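Local coordinates for protein omega-class glutathione S-transferase (Bombyx mori, PDB 3WD6) that binds glutathione and, like other omega-class transferases, probably catalyses glutathione transfer and glutathione-dependent reduction of dehydroascorbate, at residues R31-R36 against A80-E85; D61-P66 against P244-L249. One frame throughout, in Å; residues are numbered along the deposited sequence.

Contact 1: residues R31-R36 against A80-E85; sequences RVYNMR and AIEIAE
Strands 31-34 and 80-82 pair antiparallel in the interior of the mixed sheet of the thioredoxin-like N-terminal domain, their axes 4.6 Å apart and their directions at 155°. Arg31 with Glu82 and Tyr33 with Ala80 are hydrogen-bonded pairs; Val32 with Ile81, between them, is a non-hydrogen-bonded pair. Four backbone bonds result, from Tyr33 N to Ala80 O at 2.6 Å up to Arg31 N to Glu82 O at 3.3 Å.

On one face of the sheet Arg31, Tyr33 and Glu82 build a polar cluster, with Ala80 beside it. The Tyr33 hydroxyl is held from two directions: it donates to Glu82 OE2 (OH to OE2 2.6 Å), which lies near the plane of the ring at its edge, and it accepts from Arg31 NH1 (NH1 to OH 3.0 Å) within the guanidinium plane. Arg31 turns CG anti to its own N (chi1 161°), and this sets CG over one face of the Tyr33 ring, near its rim. Glu82 OE2 lies well out of the Arg31 guanidinium plane, 3.9 Å from NH1, so this long salt bridge rests on charge alone; the tyrosine hydroxyl links the two groups. Nearer the backbone, Tyr33 CD2 rests against Ala80 CB at 4.2 Å.

Val32 and Ile81 occupy the other face, meeting loosely through their CG2 methyls. Both turn toward helix 39-51, Val32 touching Leu48 and Ile81 touching Thr44. The cluster has further charged partners: Arg31 NE forms a salt bridge with Glu56 on strand 56-60, and Glu82 OE1 one with Lys72. Strand 56-60 runs parallel along the far side of 31-34, while strand 87-90 flanks 80-82 antiparallel.

Contact 2: residues D61-P66 against P244-L249; sequences DLIDKP and PNYELL. With GSH (glutathione), chain J.
Tyr246, in the loop that follows helix 228-240, directs its ring at the turn after strand 56-60, where it meets Asp61, Leu62 and Ile63. The polar contact between the two loops is slight: Leu62 N reaches Tyr246 OH at 3.3 Å in a weak, bent hydrogen bond (136°). The Asp61 carboxylate stands at the edge of the ring, its plane turned 80° from the ring plane, with OD1 3.3 Å from Tyr246 CE2.

Apolar packing adds Ile63, whose CG1 meets Pro244 CD at 3.6 Å, with CD1 against the same proline. Ile63 CG1 also packs against the hydroxyl end of Tyr246, the two side chains crossing obliquely. Pro244 in turn places CB over one face of the Tyr246 ring.

Within the turn, Asp61 OD1 accepts two backbone bonds, from Ile63 N nearly along the C-O axis and from Asp64 N (2.9 Å) from above the carboxylate plane. A chi1 of -171° swings the carboxylate beside its own carbonyl carbon, near the following peptides, while OD2 makes a salt bridge with Arg243.

Glutathione lies beyond Leu62, whose CD1 touches GSH CB2 at 3.6 Å. Lys65 NZ reaches GSH O32 in a weak hydrogen bond (3.1 Å) and also donates to Ala76 O. This is the glutathione pocket of a GST thioredoxin-like domain: the Asx-turn loop contributes Leu62 and Lys65, and the C-terminal tail packs on that loop.

How the contacts relate
Three of the four segments belong to the thioredoxin-like N-terminal domain; 244-249 comes from the C-terminal tail, and the contacts, their centres 16 Å apart, meet near the glutathione site. Contact 1 lies within the sheet; contact 2 joins the loop after strand 56-60, the parallel neighbour of 31-34, to that tail. Met35, just past the paired strand residues, bridges them: its SD lies 3.7 Å from Tyr246 CE1 and its CG 3.8 Å from Leu62 CD1. Farther along, Arg36 NE packs against Leu249 CD1 at 3.7 Å. Contact 2 touches glutathione directly, whereas the Ala80 side chain is about 8 Å from it; Val78, whose O hydrogen-bonds glutathione, lies just ahead of strand 80-82.

Contact 1: residues R31-R36 against A80-E85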
ATOM      1  N   ARG A  31      13.468  -6.787   8.722  1.00 22.52           N
ATOM      2  CA  ARG A  31      13.513  -5.359   8.449  1.00 20.41           C
ATOM      3  C   ARG A  31      12.869  -5.007   7.116  1.00 21.60           C
ATOM      4  O   ARG A  31      13.131  -5.652   6.082  1.00 20.54           O
ATOM      5  CB  ARG A  31      14.960  -4.871   8.439  1.00 21.75           C
ATOM      6  CG  ARG A  31      15.140  -3.524   7.720  1.00 22.74           C
ATOM      7  CD  ARG A  31      16.600  -3.138   7.648  1.00 26.68           C
ATOM      8  NE  ARG A  31      17.202  -3.036   8.978  1.00 27.09           N
ATOM      9  CZ  ARG A  31      18.487  -2.771   9.186  1.00 26.18           C
ATOM     10  NH1 ARG A  31      19.293  -2.590   8.148  1.00 30.42           N
ATOM     11  NH2 ARG A  31      18.965  -2.692  10.419  1.00 26.06           N
ATOM     12  N   VAL A  32      12.053  -3.957   7.127  1.00 21.47           N
ATOM     13  CA  VAL A  32      11.462  -3.459   5.889  1.00 21.70           C
ATOM     14  C   VAL A  32      12.137  -2.164   5.454  1.00 21.52           C
ATOM     15  O   VAL A  32      12.128  -1.187   6.214  1.00 20.58           O
ATOM     16  CB  VAL A  32       9.950  -3.146   6.071  1.00 24.14           C
ATOM     17  CG1 VAL A  32       9.306  -2.718   4.739  1.00 19.23           C
ATOM     18  CG2 VAL A  32       9.221  -4.346   6.661  1.00 22.41           C
ATOM     19  N   TYR A  33      12.697  -2.146   4.242  1.00 19.88           N
ATOM     20  CA  TYR A  33      13.091  -0.875   3.619  1.00 21.64           C
ATOM     21  C   TYR A  33      11.833  -0.245   3.030  1.00 21.81           C
ATOM     22  O   TYR A  33      11.193  -0.813   2.128  1.00 20.52           O
ATOM     23  CB  TYR A  33      14.212  -1.059   2.567  1.00 21.36           C
ATOM     24  CG  TYR A  33      15.468  -1.571   3.230  1.00 23.69           C
ATOM     25  CD1 TYR A  33      16.329  -0.699   3.882  1.00 22.10           C
ATOM     26  CD2 TYR A  33      15.758  -2.938   3.272  1.00 24.72           C
ATOM     27  CE1 TYR A  33      17.461  -1.157   4.529  1.00 24.26           C
ATOM     28  CE2 TYR A  33      16.898  -3.408   3.924  1.00 24.75           C
ATOM     29  CZ  TYR A  33      17.740  -2.510   4.549  1.00 24.44           C
ATOM     30  OH  TYR A  33      18.864  -2.949   5.208  1.00 26.91           O
ATOM     31  N   ASN A  34      11.479   0.925   3.555  1.00 23.39           N
ATOM     32  CA  ASN A  34      10.155   1.502   3.351  1.00 21.07           C
ATOM     33  C   ASN A  34      10.254   2.969   2.960  1.00 22.69           C
ATOM     34  O   ASN A  34      11.333   3.572   3.098  1.00 23.15           O
ATOM     35  CB  ASN A  34       9.417   1.395   4.697  1.00 18.47           C
ATOM     36  CG  ASN A  34       7.971   1.851   4.636  1.00 19.14           C
ATOM     37  OD1 ASN A  34       7.198   1.439   3.757  1.00 18.37           O
ATOM     38  ND2 ASN A  34       7.588   2.700   5.593  1.00 19.43           N
ATOM     39  N   MET A  35       9.155   3.545   2.462  1.00 20.67           N
ATOM     40  CA  MET A  35       8.953   4.978   2.654  1.00 21.24           C
ATOM     41  C   MET A  35       7.496   5.245   2.995  1.00 20.61           C
ATOM     42  O   MET A  35       6.588   4.673   2.386  1.00 17.74           O
ATOM     43  CB  MET A  35       9.509   5.840   1.526  1.00 22.88           C
ATOM     44  CG  MET A  35       8.537   6.226   0.480  1.00 24.99           C
ATOM     45  SD  MET A  35       7.673   7.811   0.757  1.00 27.33           S
ATOM     46  CE  MET A  35       7.012   7.969  -0.921  1.00 18.40           C
ATOM     47  N   ARG A  36       7.305   6.102   4.002  1.00 23.17           N
ATOM     48  CA  ARG A  36       6.062   6.190   4.764  1.00 20.95           C
ATOM     49  C   ARG A  36       4.830   6.376   3.873  1.00 22.12           C
ATOM     50  O   ARG A  36       3.736   5.887   4.195  1.00 22.30           O
ATOM     51  CB  ARG A  36       6.165   7.305   5.824  1.00 22.35           C
ATOM     52  CG  ARG A  36       4.959   7.430   6.773  1.00 20.54           C
ATOM     53  CD  ARG A  36       5.005   6.386   7.881  1.00 20.41           C
ATOM     54  NE  ARG A  36       3.849   6.462   8.782  1.00 20.67           N
ATOM     55  CZ  ARG A  36       2.596   6.139   8.444  1.00 20.67           C
ATOM     56  NH1 ARG A  36       2.302   5.737   7.200  1.00 16.35           N
ATOM     57  NH2 ARG A  36       1.631   6.217   9.358  1.00 19.79           N
ATOM     58  N   ALA A  80      11.502  -3.323   0.273  1.00 21.00           N
ATOM     59  CA  ALA A  80      12.298  -4.535   0.306  1.00 23.07           C
ATOM     60  C   ALA A  80      12.317  -5.051   1.752  1.00 22.68           C
ATOM     61  O   ALA A  80      12.379  -4.241   2.700  1.00 22.94           O
ATOM     62  CB  ALA A  80      13.715  -4.269  -0.181  1.00 22.00           C
ATOM     63  N   ILE A  81      12.255  -6.376   1.925  1.00 18.35           N
ATOM     64  CA  ILE A  81      12.478  -6.952   3.242  1.00 21.98           C
ATOM     65  C   ILE A  81      13.859  -7.628   3.327  1.00 22.32           C
ATOM     66  O   ILE A  81      14.371  -8.166   2.331  1.00 24.35           O
ATOM     67  CB  ILE A  81      11.347  -7.944   3.669  1.00 20.43           C
ATOM     68  CG1 ILE A  81      11.384  -9.217   2.818  1.00 23.67           C
ATOM     69  CG2 ILE A  81       9.983  -7.275   3.579  1.00 19.27           C
ATOM     70  CD1 ILE A  81      10.274 -10.225   3.172  1.00 21.88           C
ATOM     71  N   GLU A  82      14.452  -7.598   4.514  1.00 20.33           N
ATOM     72  CA  GLU A  82      15.733  -8.251   4.759  1.00 23.93           C
ATOM     73  C   GLU A  82      15.465  -9.312   5.819  1.00 23.80           C
ATOM     74  O   GLU A  82      15.147  -8.983   6.972  1.00 22.81           O
ATOM     75  CB  GLU A  82      16.778  -7.235   5.247  1.00 21.37           C
ATOM     76  CG  GLU A  82      18.198  -7.800   5.413  1.00 24.84           C
ATOM     77  CD  GLU A  82      19.285  -6.694   5.393  1.00 28.39           C
ATOM     78  OE1 GLU A  82      20.485  -7.004   5.195  1.00 28.67           O
ATOM     79  OE2 GLU A  82      18.934  -5.507   5.572  1.00 30.86           O
ATOM     80  N   ILE A  83      15.575 -10.585   5.441  1.00 22.44           N
ATOM     81  CA  ILE A  83      15.124 -11.655   6.338  1.00 24.54           C
ATOM     82  C   ILE A  83      16.291 -12.242   7.134  1.00 27.16           C
ATOM     83  O   ILE A  83      16.090 -13.001   8.104  1.00 27.99           O
ATOM     84  CB  ILE A  83      14.364 -12.754   5.570  1.00 22.98           C
ATOM     85  CG1 ILE A  83      15.229 -13.305   4.426  1.00 24.85           C
ATOM     86  CG2 ILE A  83      13.060 -12.188   5.004  1.00 22.57           C
ATOM     87  CD1 ILE A  83      14.566 -14.415   3.651  1.00 22.40           C
ATOM     88  N   ALA A  84      17.502 -11.860   6.713  1.00 24.32           N
ATOM     89  CA  ALA A  84      18.759 -12.285   7.319  1.00 24.69           C
ATOM     90  C   ALA A  84      19.834 -11.366   6.747  1.00 26.88           C
ATOM     91  O   ALA A  84      19.574 -10.665   5.749  1.00 25.30           O
ATOM     92  CB  ALA A  84      19.048 -13.732   6.964  1.00 21.82           C
ATOM     93  N   GLU A  85      21.031 -11.350   7.339  1.00 24.87           N
ATOM     94  CA  GLU A  85      22.024 -10.378   6.876  1.00 29.41           C
ATOM     95  C   GLU A  85      22.335 -10.549   5.377  1.00 30.63           C
ATOM     96  O   GLU A  85      22.696 -11.636   4.924  1.00 30.03           O
ATOM     97  CB  GLU A  85      23.313 -10.409   7.698  1.00 29.05           C
ATOM     98  CG  GLU A  85      24.147  -9.127   7.489  1.00 32.88           C
ATOM     99  CD  GLU A  85      25.439  -9.082   8.301  1.00 40.32           C
ATOM    100  OE1 GLU A  85      25.841 -10.115   8.897  1.00 43.18           O
ATOM    101  OE2 GLU A  85      26.060  -7.995   8.335  1.00 43.18           O
TER

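Contact 2: residues D61-P66 against P244-L249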
ATOM      1  N   ASP A  61      14.672   8.006   1.822  1.00 32.61           N
ATOM      2  CA  ASP A  61      14.478   9.197   0.993  1.00 29.85           C
ATOM      3  C   ASP A  61      14.652   8.799  -0.478  1.00 30.96           C
ATOM      4  O   ASP A  61      15.737   8.385  -0.889  1.00 31.53           O
ATOM      5  CB  ASP A  61      15.505  10.259   1.398  1.00 35.09           C
ATOM      6  CG  ASP A  61      15.249  11.601   0.751  1.00 35.11           C
ATOM      7  OD1 ASP A  61      15.123  11.641  -0.489  1.00 36.33           O
ATOM      8  OD2 ASP A  61      15.178  12.617   1.480  1.00 36.63           O
ATOM      9  N   LEU A  62      13.585   8.903  -1.265  1.00 29.53           N
ATOM     10  CA  LEU A  62      13.594   8.400  -2.640  1.00 31.37           C
ATOM     11  C   LEU A  62      14.034   9.441  -3.660  1.00 35.41           C
ATOM     12  O   LEU A  62      14.069   9.171  -4.861  1.00 40.05           O
ATOM     13  CB  LEU A  62      12.201   7.913  -3.029  1.00 28.36           C
ATOM     14  CG  LEU A  62      11.672   6.698  -2.291  1.00 28.49           C
ATOM     15  CD1 LEU A  62      10.305   6.350  -2.845  1.00 25.58           C
ATOM     16  CD2 LEU A  62      12.640   5.516  -2.433  1.00 28.29           C
ATOM     17  N   ILE A  63      14.324  10.639  -3.181  1.00 35.52           N
ATOM     18  CA  ILE A  63      14.762  11.723  -4.037  1.00 39.51           C
ATOM     19  C   ILE A  63      16.275  11.699  -4.008  1.00 39.56           C
ATOM     20  O   ILE A  63      16.939  11.832  -5.041  1.00 41.47           O
ATOM     21  CB  ILE A  63      14.247  13.086  -3.515  1.00 42.70           C
ATOM     22  CG1 ILE A  63      12.730  13.198  -3.727  1.00 40.18           C
ATOM     23  CG2 ILE A  63      14.988  14.244  -4.195  1.00 42.80           C
ATOM     24  CD1 ILE A  63      12.322  13.163  -5.175  1.00 40.80           C
ATOM     25  N   ASP A  64      16.800  11.496  -2.803  1.00 38.81           N
ATOM     26  CA  ASP A  64      18.227  11.477  -2.540  1.00 39.47           C
ATOM     27  C   ASP A  64      18.571  10.131  -1.881  1.00 39.74           C
ATOM     28  O   ASP A  64      18.844  10.061  -0.662  1.00 37.65           O
ATOM     29  CB  ASP A  64      18.584  12.653  -1.622  1.00 41.72           C
ATOM     30  CG  ASP A  64      20.077  12.859  -1.485  1.00 45.67           C
ATOM     31  OD1 ASP A  64      20.829  12.433  -2.399  1.00 45.04           O
ATOM     32  OD2 ASP A  64      20.498  13.448  -0.457  1.00 47.17           O
ATOM     33  N   LYS A  65      18.545   9.070  -2.695  1.00 39.47           N
ATOM     34  CA  LYS A  65      18.656   7.695  -2.200  1.00 35.15           C
ATOM     35  C   LYS A  65      19.992   7.416  -1.544  1.00 39.57           C
ATOM     36  O   LYS A  65      21.036   7.888  -2.019  1.00 41.27           O
ATOM     37  CB  LYS A  65      18.438   6.681  -3.327  1.00 29.51           C
ATOM     38  CG  LYS A  65      17.001   6.579  -3.801  1.00 31.72           C
ATOM     39  CD  LYS A  65      16.860   5.569  -4.943  1.00 30.76           C
ATOM     40  CE  LYS A  65      15.527   5.773  -5.661  1.00 31.96           C
ATOM     41  NZ  LYS A  65      15.381   4.918  -6.868  1.00 30.93           N
ATOM     42  N   PRO A  66      19.967   6.643  -0.444  1.00 38.23           N
ATOM     43  CA  PRO A  66      21.216   6.147   0.142  1.00 35.91           C
ATOM     44  C   PRO A  66      22.001   5.335  -0.889  1.00 40.29           C
ATOM     45  O   PRO A  66      21.447   4.576  -1.707  1.00 33.72           O
ATOM     46  CB  PRO A  66      20.739   5.245   1.287  1.00 35.76           C
ATOM     47  CG  PRO A  66      19.414   5.814   1.679  1.00 36.42           C
ATOM     48  CD  PRO A  66      18.792   6.272   0.364  1.00 34.95           C
ATOM     49  N   PRO A 244       9.790  16.645  -1.952  1.00 51.44           N
ATOM     50  CA  PRO A 244       8.936  16.032  -0.928  1.00 44.95           C
ATOM     51  C   PRO A 244       9.486  16.271   0.467  1.00 40.45           C
ATOM     52  O   PRO A 244      10.707  16.298   0.656  1.00 46.80           O
ATOM     53  CB  PRO A 244       8.988  14.541  -1.274  1.00 43.51           C
ATOM     54  CG  PRO A 244       9.306  14.509  -2.770  1.00 46.80           C
ATOM     55  CD  PRO A 244      10.248  15.677  -2.966  1.00 48.92           C
ATOM     56  N   ASN A 245       8.586  16.482   1.422  1.00 36.28           N
ATOM     57  CA  ASN A 245       8.944  16.449   2.830  1.00 35.21           C
ATOM     58  C   ASN A 245       8.506  15.082   3.386  1.00 32.90           C
ATOM     59  O   ASN A 245       7.308  14.793   3.524  1.00 31.27           O
ATOM     60  CB  ASN A 245       8.291  17.610   3.580  1.00 30.58           C
ATOM     61  CG  ASN A 245       8.672  17.650   5.050  1.00 32.38           C
ATOM     62  OD1 ASN A 245       9.426  16.795   5.542  1.00 33.58           O
ATOM     63  ND2 ASN A 245       8.148  18.642   5.767  1.00 30.80           N
ATOM     64  N   TYR A 246       9.488  14.231   3.659  1.00 33.32           N
ATOM     65  CA  TYR A 246       9.224  12.893   4.181  1.00 31.82           C
ATOM     66  C   TYR A 246       9.059  12.873   5.703  1.00 29.87           C
ATOM     67  O   TYR A 246       8.856  11.814   6.273  1.00 29.61           O
ATOM     68  CB  TYR A 246      10.363  11.942   3.800  1.00 32.19           C
ATOM     69  CG  TYR A 246      10.527  11.693   2.311  1.00 32.74           C
ATOM     70  CD1 TYR A 246       9.498  11.139   1.558  1.00 31.43           C
ATOM     71  CD2 TYR A 246      11.727  11.973   1.665  1.00 33.30           C
ATOM     72  CE1 TYR A 246       9.652  10.899   0.192  1.00 34.65           C
ATOM     73  CE2 TYR A 246      11.896  11.730   0.309  1.00 31.66           C
ATOM     74  CZ  TYR A 246      10.858  11.194  -0.426  1.00 33.76           C
ATOM     75  OH  TYR A 246      11.015  10.945  -1.779  1.00 32.06           O
ATOM     76  N   GLU A 247       9.143  14.023   6.363  1.00 29.11           N
ATOM     77  CA  GLU A 247       9.140  14.025   7.827  1.00 31.13           C
ATOM     78  C   GLU A 247       7.901  14.665   8.460  1.00 32.00           C
ATOM     79  O   GLU A 247       7.860  14.904   9.678  1.00 34.68           O
ATOM     80  CB  GLU A 247      10.418  14.687   8.366  1.00 31.96           C
ATOM     81  CG  GLU A 247      11.711  14.063   7.841  1.00 30.93           C
ATOM     82  CD  GLU A 247      11.763  12.560   8.053  1.00 30.98           C
ATOM     83  OE1 GLU A 247      11.548  12.107   9.202  1.00 34.85           O
ATOM     84  OE2 GLU A 247      12.016  11.833   7.070  1.00 30.29           O
ATOM     85  N   LEU A 248       6.885  14.936   7.650  1.00 29.99           N
ATOM     86  CA  LEU A 248       5.649  15.497   8.195  1.00 31.75           C
ATOM     87  C   LEU A 248       5.165  14.778   9.467  1.00 30.42           C
ATOM     88  O   LEU A 248       4.616  15.402  10.361  1.00 32.21           O
ATOM     89  CB  LEU A 248       4.556  15.541   7.128  1.00 31.33           C
ATOM     90  CG  LEU A 248       4.913  16.504   5.988  1.00 31.93           C
ATOM     91  CD1 LEU A 248       3.920  16.394   4.823  1.00 30.08           C
ATOM     92  CD2 LEU A 248       5.002  17.934   6.514  1.00 24.82           C
ATOM     93  N   LEU A 249       5.390  13.473   9.572  1.00 33.36           N
ATOM     94  CA  LEU A 249       4.940  12.743  10.765  1.00 33.51           C
ATOM     95  C   LEU A 249       5.977  12.615  11.879  1.00 37.65           C
ATOM     96  O   LEU A 249       5.778  11.839  12.829  1.00 41.54           O
ATOM     97  CB  LEU A 249       4.459  11.344  10.381  1.00 31.65           C
ATOM     98  CG  LEU A 249       3.083  11.340   9.731  1.00 30.45           C
ATOM     99  CD1 LEU A 249       2.785   9.954   9.214  1.00 24.99           C
ATOM    100  CD2 LEU A 249       2.022  11.822  10.730  1.00 27.06           C
TER
HETATM  101  N1  GSH J 306       6.460  -3.081  -8.551  1.00 22.60           N
HETATM  102  CA1 GSH J 306       7.063  -2.538  -7.328  1.00 22.33           C
HETATM  103  C1  GSH J 306       6.451  -3.135  -6.066  1.00 21.95           C
HETATM  104  O11 GSH J 306       7.123  -3.232  -4.975  1.00 17.97           O
HETATM  105  O12 GSH J 306       5.249  -3.575  -6.115  1.00 20.30           O
HETATM  106  CB1 GSH J 306       6.927  -1.022  -7.357  1.00 24.41           C
HETATM  107  CG1 GSH J 306       7.237  -0.259  -6.109  1.00 24.79           C
HETATM  108  CD1 GSH J 306       7.464   1.220  -6.294  1.00 22.98           C
HETATM  109  OE1 GSH J 306       7.108   1.808  -7.310  1.00 24.40           O
HETATM  110  N2  GSH J 306       8.112   1.975  -5.265  1.00 26.71           N
HETATM  111  CA2 GSH J 306       8.326   3.404  -5.517  1.00 25.68           C
HETATM  112  C2  GSH J 306       9.818   3.633  -5.627  1.00 28.43           C
HETATM  113  O2  GSH J 306      10.562   3.070  -4.832  1.00 27.94           O
HETATM  114  CB2 GSH J 306       7.794   4.202  -4.379  1.00 29.25           C
HETATM  115  SG2 GSH J 306       6.061   4.472  -4.281  1.00 35.47           S
HETATM  116  N3  GSH J 306      10.345   4.515  -6.646  1.00 35.75           N
HETATM  117  CA3 GSH J 306      11.788   4.739  -6.744  1.00 36.79           C
HETATM  118  C3  GSH J 306      12.206   6.039  -7.304  1.00 41.12           C
HETATM  119  O31 GSH J 306      11.855   7.106  -6.731  1.00 43.80           O
HETATM  120  O32 GSH J 306      12.917   6.072  -8.338  1.00 45.58           O